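Local structure of L-amino acid deaminase (Proteus vulgaris, 5I39) at residues Ile65-Ile71 with Ile204-Ala210; Arg166-Trp172 with Ala330-Ala334; Pro89-Leu95 with Glu354-Ile358; Glu14-Val18 with Asp185-Ala189. The protein probably oxidises L-amino acids to the corresponding keto acids with a bound FAD cofactor, as a membrane-bound flavoprotein deaminase. All blocks are in the same frame, centred on the assembly; numbering follows the deposited sequence.

Interaction 1 of 4, residues Ile65-Ile71 with Ile204-Ala210. With FAD (flavin-adenine dinucleotide), chain B.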
# COMPACT_ATOMS: atom_id res chain seq x y z
N ILE A 65 7.02 11.57 13.88
CA ILE A 65 7.58 10.58 12.98
C ILE A 65 9.03 10.97 12.70
O ILE A 65 9.31 12.14 12.40
CB ILE A 65 6.84 10.47 11.62
CG1 ILE A 65 5.34 10.22 11.84
CG2 ILE A 65 7.46 9.37 10.77
CD1 ILE A 65 4.52 10.11 10.57
N VAL A 66 9.93 10.00 12.78
CA VAL A 66 11.30 10.18 12.33
C VAL A 66 11.51 9.35 11.06
O VAL A 66 11.10 8.18 11.01
CB VAL A 66 12.35 9.90 13.44
CG1 VAL A 66 12.19 10.91 14.56
CG2 VAL A 66 12.26 8.47 13.97
N GLU A 67 12.10 9.97 10.05
CA GLU A 67 12.25 9.41 8.72
C GLU A 67 13.69 9.62 8.28
O GLU A 67 14.17 10.76 8.23
CB GLU A 67 11.27 10.09 7.76
CG GLU A 67 11.52 9.88 6.27
CD GLU A 67 11.57 8.42 5.88
OE1 GLU A 67 10.55 7.72 6.06
OE2 GLU A 67 12.63 7.98 5.37
N LYS A 68 14.38 8.53 7.95
CA LYS A 68 15.81 8.57 7.64
C LYS A 68 16.11 9.30 6.32
O LYS A 68 17.18 9.88 6.17
CB LYS A 68 16.42 7.16 7.62
CG LYS A 68 15.94 6.25 6.50
CD LYS A 68 16.64 4.91 6.50
CE LYS A 68 16.08 3.96 5.45
NZ LYS A 68 16.09 4.53 4.07
N GLY A 69 15.17 9.25 5.38
CA GLY A 69 15.31 9.93 4.09
C GLY A 69 14.23 10.98 3.93
O GLY A 69 13.99 11.78 4.84
N ASN A 70 13.59 10.99 2.76
CA ASN A 70 12.47 11.87 2.49
C ASN A 70 11.14 11.20 2.82
O ASN A 70 11.03 9.98 2.81
CB ASN A 70 12.45 12.27 1.01
CG ASN A 70 13.66 13.09 0.60
OD1 ASN A 70 14.20 13.85 1.40
ND2 ASN A 70 14.06 12.98 -0.66
N ILE A 71 10.13 12.02 3.09
CA ILE A 71 8.77 11.52 3.28
C ILE A 71 8.32 10.74 2.04
O ILE A 71 8.47 11.21 0.91
CB ILE A 71 7.79 12.68 3.56
CG1 ILE A 71 8.04 13.21 4.98
CG2 ILE A 71 6.34 12.24 3.41
CD1 ILE A 71 7.39 14.54 5.29
N ILE A 204 7.00 15.60 11.52
CA ILE A 204 7.72 14.60 10.73
C ILE A 204 9.11 15.14 10.43
O ILE A 204 9.26 16.13 9.71
CB ILE A 204 7.00 14.27 9.41
CG1 ILE A 204 5.54 13.89 9.68
CG2 ILE A 204 7.74 13.13 8.69
CD1 ILE A 204 4.71 13.57 8.45
N TYR A 205 10.13 14.47 10.96
CA TYR A 205 11.52 14.90 10.80
C TYR A 205 12.24 14.00 9.81
O TYR A 205 12.39 12.81 10.04
CB TYR A 205 12.22 14.97 12.17
CG TYR A 205 11.52 15.99 13.02
CD1 TYR A 205 11.85 17.34 12.93
CD2 TYR A 205 10.45 15.63 13.83
CE1 TYR A 205 11.16 18.30 13.67
CE2 TYR A 205 9.76 16.57 14.57
CZ TYR A 205 10.12 17.90 14.49
OH TYR A 205 9.42 18.83 15.23
N THR A 206 12.64 14.60 8.69
CA THR A 206 13.32 13.91 7.61
C THR A 206 14.84 13.99 7.81
O THR A 206 15.33 14.75 8.64
CB THR A 206 12.93 14.51 6.26
OG1 THR A 206 13.15 15.92 6.27
CG2 THR A 206 11.46 14.24 5.98
N GLN A 207 15.57 13.18 7.05
CA GLN A 207 17.02 13.03 7.23
C GLN A 207 17.36 12.77 8.71
O GLN A 207 18.30 13.35 9.26
CB GLN A 207 17.77 14.26 6.70
CG GLN A 207 17.61 14.50 5.21
CD GLN A 207 16.26 15.11 4.84
OE1 GLN A 207 15.80 16.05 5.48
NE2 GLN A 207 15.64 14.59 3.78
N CYS A 208 16.57 11.91 9.33
CA CYS A 208 16.59 11.69 10.77
C CYS A 208 16.30 10.23 11.08
O CYS A 208 15.16 9.85 11.33
CB CYS A 208 15.57 12.62 11.45
SG CYS A 208 15.57 12.56 13.26
N ALA A 209 17.34 9.41 11.03
CA ALA A 209 17.21 7.97 11.25
C ALA A 209 17.11 7.65 12.72
O ALA A 209 17.88 8.15 13.53
CB ALA A 209 18.41 7.25 10.66
N ALA A 210 16.15 6.80 13.07
CA ALA A 210 16.10 6.18 14.39
C ALA A 210 17.18 5.11 14.45
O ALA A 210 17.23 4.22 13.60
CB ALA A 210 14.74 5.57 14.65
PA FAD B . 7.77 2.50 3.05
O1A FAD B . 9.00 1.89 2.35
O2A FAD B . 6.90 3.35 2.14
O5B FAD B . 8.20 3.45 4.25
C5B FAD B . 9.07 3.03 5.29
C4B FAD B . 9.89 4.26 5.64
O4B FAD B . 10.69 3.96 6.81
C3B FAD B . 10.87 4.63 4.53
O3B FAD B . 10.57 5.94 4.05
C2B FAD B . 12.23 4.51 5.21
O2B FAD B . 13.21 5.46 4.73
C1B FAD B . 11.89 4.69 6.68
N9A FAD B . 12.84 4.10 7.63
C8A FAD B . 13.30 2.86 7.63
N7A FAD B . 14.11 2.63 8.69
C5A FAD B . 14.14 3.77 9.35
C6A FAD B . 14.81 4.25 10.56
N6A FAD B . 15.61 3.43 11.26
N1A FAD B . 14.59 5.52 10.95
C2A FAD B . 13.78 6.34 10.28
N3A FAD B . 13.15 5.99 9.15
C4A FAD B . 13.30 4.74 8.68
N1 FAD B . 0.25 -2.06 -2.34
C2 FAD B . -1.02 -1.95 -2.72
O2 FAD B . -1.89 -1.88 -1.84
N3 FAD B . -1.35 -1.93 -4.04
C4 FAD B . -0.47 -2.03 -5.04
O4 FAD B . -0.83 -1.98 -6.21
C4X FAD B . 0.95 -2.18 -4.71
N5 FAD B . 1.92 -2.35 -5.64
C5X FAD B . 3.21 -2.30 -5.27
C6 FAD B . 4.23 -2.25 -6.23
C7 FAD B . 5.57 -2.13 -5.87
C7M FAD B . 6.65 -2.03 -6.92
C8 FAD B . 5.94 -2.08 -4.45
C8M FAD B . 7.37 -1.91 -4.00
C9 FAD B . 4.92 -2.15 -3.49
C9A FAD B . 3.58 -2.26 -3.85
N10 FAD B . 2.56 -2.33 -2.89
C10 FAD B . 1.23 -2.17 -3.26
C1' FAD B . 2.87 -2.38 -1.47
C2' FAD B . 2.91 -1.05 -0.81
O2' FAD B . 3.56 -0.13 -1.67
C3' FAD B . 3.66 -1.23 0.51
O3' FAD B . 3.13 -2.35 1.27
C4' FAD B . 3.61 -0.01 1.39
O4' FAD B . 3.99 1.16 0.65
C5' FAD B . 4.55 -0.19 2.57
O5' FAD B . 4.49 1.02 3.33
P FAD B . 5.56 1.24 4.53
O1P FAD B . 5.21 2.54 5.17
O2P FAD B . 5.65 -0.03 5.36
O3P FAD B . 6.98 1.28 3.74
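Ile204 lies alongside Ile65, both pointing the same way from neighbouring parallel strands, and its CG2 also meets the arm of Ile71, which crosses it at about a right angle and brings CD1 of Ile71 to 3.7 Å from CG2 of Ile204. On the opposite face of the sheet, Val66 sets CG1 against SG of Cys208 and CG2 against CB of Ala210. Between these layers the backbone pairs through Tyr205 N to Ile65 O and Glu67 N to Tyr205 O. Past the strand ends the two loops stay fastened: Glu67 O takes Cys208 N at 2.9 Å from above its carbonyl plane, and Gly69 O accepts Gln207 N at 3.1 Å.

The cofactor is held from both segments. With CG opposite the backbone N (chi1 165°) and a bend at chi2, Glu67 carries its carboxylate away from Ile204-Ala210 to the ribose, where OE1 accepts from FAD O3B at 2.7 Å and OE2 from FAD O2B, also at 2.7 Å. Gly69 N uses the anti lone pair of OE2, and Ala45 N binds OE1, so the carboxylate is fixed in rotation. Ala210 meets the adenine edge, its N donating to FAD N1A at 2.9 Å and its O accepting from FAD N6A at 3.0 Å. A ribose-binding acid just after the second strand is a hallmark of Rossmann-type FAD domains; Ala210's paired donor and acceptor are consistent with selection for adenine.

Interaction 2 of 4, residues Arg166-Trp172 with Ala330-Ala334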
# COMPACT_ATOMS: atom_id res chain seq x y z
N ARG A 166 -13.04 -3.05 -24.20
CA ARG A 166 -13.28 -2.52 -25.53
C ARG A 166 -11.96 -2.18 -26.23
O ARG A 166 -11.04 -1.62 -25.62
CB ARG A 166 -14.23 -1.31 -25.50
CG ARG A 166 -13.74 -0.08 -24.77
CD ARG A 166 -14.88 0.92 -24.62
NE ARG A 166 -14.50 2.10 -23.83
CZ ARG A 166 -14.40 2.13 -22.50
NH1 ARG A 166 -14.62 1.05 -21.75
NH2 ARG A 166 -14.05 3.27 -21.90
N GLY A 167 -11.86 -2.59 -27.49
CA GLY A 167 -10.64 -2.45 -28.27
C GLY A 167 -9.62 -3.57 -28.11
O GLY A 167 -8.53 -3.49 -28.69
N ALA A 168 -9.94 -4.60 -27.34
CA ALA A 168 -9.06 -5.76 -27.18
C ALA A 168 -8.99 -6.57 -28.47
O ALA A 168 -10.00 -6.76 -29.14
CB ALA A 168 -9.54 -6.64 -26.05
N THR A 169 -7.79 -7.03 -28.81
CA THR A 169 -7.56 -7.88 -29.98
C THR A 169 -8.12 -9.28 -29.77
O THR A 169 -8.69 -9.89 -30.68
CB THR A 169 -6.05 -7.97 -30.25
OG1 THR A 169 -5.52 -6.65 -30.45
CG2 THR A 169 -5.74 -8.82 -31.47
N THR A 170 -7.94 -9.80 -28.56
CA THR A 170 -8.36 -11.16 -28.21
C THR A 170 -9.82 -11.15 -27.76
O THR A 170 -10.25 -10.25 -27.03
CB THR A 170 -7.46 -11.75 -27.11
OG1 THR A 170 -6.10 -11.72 -27.55
CG2 THR A 170 -7.85 -13.18 -26.76
N ASP A 171 -10.56 -12.16 -28.19
CA ASP A 171 -11.97 -12.31 -27.83
C ASP A 171 -12.09 -12.97 -26.45
O ASP A 171 -12.37 -14.16 -26.33
CB ASP A 171 -12.70 -13.12 -28.92
CG ASP A 171 -14.22 -13.02 -28.82
OD1 ASP A 171 -14.74 -12.08 -28.19
OD2 ASP A 171 -14.90 -13.90 -29.40
N TRP A 172 -11.84 -12.17 -25.42
CA TRP A 172 -11.92 -12.65 -24.03
C TRP A 172 -13.38 -12.93 -23.70
O TRP A 172 -14.26 -12.14 -24.04
CB TRP A 172 -11.34 -11.62 -23.05
CG TRP A 172 -9.94 -11.18 -23.38
CD1 TRP A 172 -9.55 -9.98 -23.88
CD2 TRP A 172 -8.75 -11.97 -23.24
NE1 TRP A 172 -8.19 -9.95 -24.06
CE2 TRP A 172 -7.67 -11.16 -23.67
CE3 TRP A 172 -8.49 -13.27 -22.80
CZ2 TRP A 172 -6.35 -11.62 -23.67
CZ3 TRP A 172 -7.17 -13.72 -22.80
CH2 TRP A 172 -6.12 -12.90 -23.23
N ALA A 330 -0.02 -4.71 -28.67
CA ALA A 330 -0.60 -5.72 -29.56
C ALA A 330 -2.01 -6.11 -29.12
O ALA A 330 -2.90 -6.28 -29.95
CB ALA A 330 0.29 -6.96 -29.62
N GLU A 331 -2.23 -6.22 -27.81
CA GLU A 331 -3.54 -6.59 -27.28
C GLU A 331 -4.52 -5.42 -27.28
O GLU A 331 -5.71 -5.61 -27.50
CB GLU A 331 -3.40 -7.18 -25.87
CG GLU A 331 -4.70 -7.69 -25.26
CD GLU A 331 -5.45 -8.69 -26.12
OE1 GLU A 331 -4.80 -9.50 -26.83
OE2 GLU A 331 -6.69 -8.68 -26.10
N PHE A 332 -4.01 -4.21 -27.02
CA PHE A 332 -4.80 -2.99 -27.02
C PHE A 332 -4.11 -1.93 -27.88
O PHE A 332 -3.33 -1.12 -27.37
CB PHE A 332 -5.00 -2.47 -25.59
CG PHE A 332 -6.02 -3.25 -24.81
CD1 PHE A 332 -7.37 -2.92 -24.89
CD2 PHE A 332 -5.64 -4.31 -24.00
CE1 PHE A 332 -8.32 -3.64 -24.18
CE2 PHE A 332 -6.58 -5.03 -23.28
CZ PHE A 332 -7.92 -4.70 -23.37
N PRO A 333 -4.38 -1.94 -29.21
CA PRO A 333 -3.79 -0.96 -30.13
C PRO A 333 -4.07 0.50 -29.79
O PRO A 333 -3.37 1.38 -30.29
CB PRO A 333 -4.40 -1.34 -31.49
CG PRO A 333 -4.70 -2.80 -31.36
CD PRO A 333 -5.15 -2.97 -29.94
N ALA A 334 -5.06 0.76 -28.94
CA ALA A 334 -5.25 2.09 -28.35
C ALA A 334 -3.98 2.68 -27.72
O ALA A 334 -3.84 3.90 -27.67
CB ALA A 334 -6.37 2.06 -27.32
O HOH W 1 -7.26 -1.00 -28.14
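Glu331 packs its carboxylate into the bend of Arg166-Trp172, and here the contact is tight. OE1 of Glu331 receives OG1 of Thr170 at 2.7 Å on its syn side. OE2 is gripped twice, from opposite faces of the carboxylate plane: by Thr170 N at 3.0 Å, and by Trp172 NE1 at 2.8 Å, a donor well above that plane (57° out of it). A chain bent at chi2 (54°) turns the acid back to these donors, which together pin its rotation. Thr170 CG2 lies over the centre of the indole face. Beside this cluster Ala168 sets its CA over one face of the Phe332 ring, a CH-pi contact, with CB of Ala168 3.7 Å from CZ of Phe332.

Toward the exposed residues the fit is slacker. Gly167 O and Ala334 N meet through a shared water, 2.8 Å from the former and 2.9 Å from the latter, and Pro333 makes a few marginal contacts. Thr169, though exposed, is firmly tied by its backbone, N donating to Glu331 O at 2.8 Å. The last carbonyls of a helix have no further turn to bond to, and this is a helix C-terminus, that of 318-331, finished by donors from a distant loop.

Interaction 3 of 4, residues Pro89-Leu95 with Glu354-Ile358. With EDO (1,2-ethanediol), chain H.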
# COMPACT_ATOMS: atom_id res chain seq x y z
N PRO A 89 -6.96 -14.38 1.08
CA PRO A 89 -7.39 -15.41 2.02
C PRO A 89 -8.14 -14.80 3.20
O PRO A 89 -8.13 -13.58 3.38
CB PRO A 89 -6.08 -16.04 2.46
CG PRO A 89 -5.10 -14.93 2.38
CD PRO A 89 -5.51 -14.16 1.16
N ASP A 90 -8.76 -15.65 4.01
CA ASP A 90 -9.53 -15.17 5.15
C ASP A 90 -8.71 -14.31 6.11
O ASP A 90 -9.24 -13.41 6.75
CB ASP A 90 -10.16 -16.35 5.91
CG ASP A 90 -11.21 -15.90 6.90
OD1 ASP A 90 -12.14 -15.18 6.48
OD2 ASP A 90 -11.12 -16.27 8.09
N GLU A 91 -7.40 -14.57 6.19
CA GLU A 91 -6.54 -13.81 7.09
C GLU A 91 -6.52 -12.31 6.77
O GLU A 91 -6.49 -11.49 7.68
CB GLU A 91 -5.11 -14.38 7.08
CG GLU A 91 -4.95 -15.72 7.80
CD GLU A 91 -5.50 -16.93 7.05
OE1 GLU A 91 -5.80 -16.83 5.84
OE2 GLU A 91 -5.64 -18.00 7.66
N THR A 92 -6.55 -11.97 5.48
CA THR A 92 -6.43 -10.57 5.04
C THR A 92 -7.65 -10.03 4.29
O THR A 92 -7.66 -8.85 3.93
CB THR A 92 -5.18 -10.37 4.18
OG1 THR A 92 -5.21 -11.30 3.09
CG2 THR A 92 -3.91 -10.59 5.01
N PHE A 93 -8.69 -10.84 4.08
CA PHE A 93 -9.82 -10.36 3.29
C PHE A 93 -10.43 -9.09 3.89
O PHE A 93 -10.58 -8.09 3.20
CB PHE A 93 -10.91 -11.41 3.11
CG PHE A 93 -12.10 -10.85 2.40
CD1 PHE A 93 -12.09 -10.71 1.02
CD2 PHE A 93 -13.18 -10.34 3.12
CE1 PHE A 93 -13.16 -10.13 0.36
CE2 PHE A 93 -14.25 -9.75 2.47
CZ PHE A 93 -14.24 -9.65 1.09
N LEU A 94 -10.80 -9.14 5.17
CA LEU A 94 -11.45 -7.98 5.78
C LEU A 94 -10.53 -6.77 5.87
O LEU A 94 -10.96 -5.64 5.71
CB LEU A 94 -12.06 -8.33 7.14
CG LEU A 94 -13.32 -9.19 7.07
CD1 LEU A 94 -13.73 -9.61 8.48
CD2 LEU A 94 -14.48 -8.49 6.38
N LEU A 95 -9.24 -7.01 6.10
CA LEU A 95 -8.26 -5.93 6.07
C LEU A 95 -8.34 -5.16 4.74
O LEU A 95 -8.30 -3.93 4.72
CB LEU A 95 -6.87 -6.52 6.30
CG LEU A 95 -5.73 -5.55 6.57
CD1 LEU A 95 -5.87 -4.86 7.92
CD2 LEU A 95 -4.42 -6.30 6.52
N GLU A 354 3.01 -14.60 3.57
CA GLU A 354 2.55 -13.51 2.69
C GLU A 354 1.51 -12.57 3.33
O GLU A 354 0.88 -11.77 2.63
CB GLU A 354 2.06 -14.05 1.34
CG GLU A 354 3.11 -14.88 0.61
CD GLU A 354 2.62 -15.50 -0.69
OE1 GLU A 354 1.41 -15.41 -1.00
OE2 GLU A 354 3.46 -16.10 -1.39
N ASN A 355 1.36 -12.64 4.65
CA ASN A 355 0.43 -11.76 5.37
C ASN A 355 1.22 -10.75 6.20
O ASN A 355 2.39 -10.97 6.49
CB ASN A 355 -0.52 -12.58 6.24
CG ASN A 355 -1.41 -13.49 5.42
OD1 ASN A 355 -1.74 -13.19 4.27
ND2 ASN A 355 -1.80 -14.62 6.00
N PRO A 356 0.58 -9.62 6.58
CA PRO A 356 1.30 -8.57 7.30
C PRO A 356 1.81 -8.97 8.68
O PRO A 356 1.36 -9.97 9.26
CB PRO A 356 0.24 -7.46 7.44
CG PRO A 356 -0.72 -7.70 6.33
CD PRO A 356 -0.79 -9.20 6.25
N ILE A 357 2.76 -8.18 9.18
CA ILE A 357 3.16 -8.24 10.59
C ILE A 357 2.68 -6.94 11.24
O ILE A 357 3.23 -5.87 10.98
CB ILE A 357 4.67 -8.48 10.78
CG1 ILE A 357 5.05 -9.84 10.15
CG2 ILE A 357 5.02 -8.47 12.26
CD1 ILE A 357 6.54 -10.13 10.10
N ILE A 358 1.63 -7.07 12.04
CA ILE A 358 1.01 -5.96 12.75
C ILE A 358 0.87 -6.50 14.16
O ILE A 358 -0.02 -7.30 14.43
CB ILE A 358 -0.38 -5.60 12.18
CG1 ILE A 358 -0.31 -5.30 10.68
CG2 ILE A 358 -0.96 -4.40 12.93
CD1 ILE A 358 -1.64 -5.43 9.97
C1 EDO H . 1.81 -9.89 -0.69
O1 EDO H . 0.81 -10.85 -0.31
C2 EDO H . 2.50 -10.28 -1.98
O2 EDO H . 3.24 -11.50 -1.81
O HOH W 2 -3.13 -16.86 4.65
O HOH W 3 -2.53 -11.24 2.16
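Thr92 OG1 and Asn355 OD1 share a water that lies 2.8 Å from the threonine oxygen and donates to OD1 of Asn355 over 3.0 Å. A second water takes the other end of the same amide: it accepts from ND2 of Asn355 at 2.9 Å and reaches OE1 of Glu91 through a weak bond. No direct hydrogen bond joins the segments, so these two waters carry the polar link, and they use both the acceptor and the donor of one amide. The carboxylate of Glu91 and this amide lie nearly parallel, their planes 15° apart.

Carbon fills in between. CB of Glu91 sits 3.5 Å from ND2 of Asn355, while the methyl of Thr92 touches two residues at once, with CG2 3.5 Å from OD1 of Asn355 and 3.6 Å from CD of Pro356. In Thr92 the hydroxyl stands between the backbone N and the carbonyl carbon (chi1 55°); this sends OG1 to the water and CG2 to the proline. One turn further on, CD2 of Leu95 slides past CG of Pro356 at 4.0 Å.

The contact thus sets the start of helix 90-103 against the residues leading into strand 357-360, an outermost strand of the cofactor-binding sheet, where Ile357 pairs with Thr371 of strand 367-371. Glu379 of helix 376-392 touches both Leu95 and Pro356.

Interaction 4 of 4, residues Glu14-Val18 with Asp185-Ala189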
# COMPACT_ATOMS: atom_id res chain seq x y z
N GLU A 14 11.26 9.35 -11.63
CA GLU A 14 11.79 10.64 -12.17
C GLU A 14 10.74 11.41 -12.99
O GLU A 14 10.09 12.32 -12.46
CB GLU A 14 13.07 10.42 -12.99
N GLY A 15 10.56 11.02 -14.25
CA GLY A 15 9.66 11.72 -15.18
C GLY A 15 8.18 11.68 -14.85
O GLY A 15 7.41 12.52 -15.31
N ARG A 16 7.77 10.68 -14.06
CA ARG A 16 6.40 10.59 -13.56
C ARG A 16 6.04 11.69 -12.55
O ARG A 16 4.88 12.08 -12.46
CB ARG A 16 6.13 9.21 -12.95
CG ARG A 16 6.94 8.88 -11.70
CD ARG A 16 7.11 7.37 -11.59
NE ARG A 16 7.90 6.96 -10.42
CZ ARG A 16 7.41 6.73 -9.20
NH1 ARG A 16 6.11 6.86 -8.93
NH2 ARG A 16 8.25 6.35 -8.24
N PHE A 17 7.02 12.16 -11.78
CA PHE A 17 6.82 13.28 -10.87
C PHE A 17 6.92 14.59 -11.66
O PHE A 17 7.83 14.75 -12.47
CB PHE A 17 7.84 13.27 -9.73
CG PHE A 17 7.76 12.04 -8.86
CD1 PHE A 17 6.76 11.91 -7.90
CD2 PHE A 17 8.71 11.03 -8.98
CE1 PHE A 17 6.70 10.78 -7.09
CE2 PHE A 17 8.65 9.90 -8.17
CZ PHE A 17 7.64 9.77 -7.23
N VAL A 18 5.98 15.50 -11.42
CA VAL A 18 5.88 16.76 -12.15
C VAL A 18 5.92 17.92 -11.15
O VAL A 18 4.90 18.24 -10.53
CB VAL A 18 4.60 16.81 -13.02
CG1 VAL A 18 4.58 18.06 -13.89
CG2 VAL A 18 4.51 15.57 -13.90
N ASP A 185 -2.66 6.74 -7.17
CA ASP A 185 -1.49 7.02 -8.00
C ASP A 185 -0.29 7.32 -7.11
O ASP A 185 -0.38 8.19 -6.23
CB ASP A 185 -1.75 8.20 -8.94
CG ASP A 185 -2.99 8.03 -9.81
OD1 ASP A 185 -3.51 6.90 -9.94
OD2 ASP A 185 -3.46 9.05 -10.36
N PRO A 186 0.85 6.64 -7.34
CA PRO A 186 1.99 6.80 -6.42
C PRO A 186 2.70 8.15 -6.46
O PRO A 186 3.45 8.46 -5.54
CB PRO A 186 2.91 5.66 -6.84
CG PRO A 186 2.61 5.45 -8.28
CD PRO A 186 1.13 5.65 -8.39
N GLU A 187 2.43 8.96 -7.48
CA GLU A 187 2.97 10.31 -7.53
C GLU A 187 2.24 11.27 -6.59
O GLU A 187 2.72 12.38 -6.37
CB GLU A 187 2.92 10.86 -8.95
CG GLU A 187 3.73 10.05 -9.96
CD GLU A 187 3.08 8.75 -10.40
OE1 GLU A 187 1.83 8.67 -10.42
OE2 GLU A 187 3.82 7.79 -10.70
N VAL A 188 1.10 10.85 -6.04
CA VAL A 188 0.23 11.73 -5.25
C VAL A 188 -0.20 11.19 -3.89
O VAL A 188 -0.09 11.90 -2.89
CB VAL A 188 -1.04 12.12 -6.05
CG1 VAL A 188 -1.92 13.07 -5.25
CG2 VAL A 188 -0.68 12.75 -7.38
N ALA A 189 -0.71 9.96 -3.83
CA ALA A 189 -1.52 9.53 -2.68
C ALA A 189 -0.85 9.70 -1.32
O ALA A 189 -1.41 10.33 -0.43
CB ALA A 189 -1.97 8.09 -2.87
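Pro186 is the first residue of Asp185-Ala189 to touch the N-terminal turn, its CG lying 3.8 Å from NH1 of Arg16 as the two side chains cross at about a right angle. Glu187, next in line, carries most of the contact. Its chain is bent at chi2 (76°), which lifts the carboxylate to the arginine: NH1 of Arg16 donates to OE2 at 3.0 Å in a nearly straight salt bridge (165° at the hydrogen). OE2 lies in the guanidinium plane, yet the donor stands above the carboxylate plane, since the two flat groups are almost perpendicular. The arginine stem passes along the same oxygen, with CD of Arg16 3.4 Å from OE2 of Glu187, while CG of Glu187 rests 3.4 Å from Arg16 O. Phe17 presses on the glutamate's base, CE1 being 3.8 Å from CA of Glu187, and its CE2 covers the centre of one guanidinium face.

Both charges have further partners: Arg16 gives NH2 to Ser77 O and makes a cation-pi contact with Trp344, and OE1 of Glu187 forms a salt bridge with Arg23. Val188 then takes the N-cap position, its N and that of Ala189 both bonded to Asp185 O. The result joins the type I beta turn Glu14-Phe17, far ahead of strand 40-43, to the link where strand 182-183 gives way to helix 189-199.

Overall arrangement
The four contacts show how parts of one chain lie at graded distances from a single cofactor. Interaction 1 binds the adenosine end of FAD directly. Interaction 3 reaches the far edge of the same six-stranded sheet, centres 28 Å from interaction 1, and its Pro356 side chain comes within about 8 Å of FAD and about 4 Å of Thr373, a residue of the binding site. Interaction 4 lies across the chain's centre from interaction 3, Pro186 also about 8 Å from the cofactor and about 5 Å from Gly81; its nearest atoms lie about 8 Å from interaction 1. Interaction 2 is peripheral, with centres 45 Å from interaction 1 and 27 Å from interaction 4.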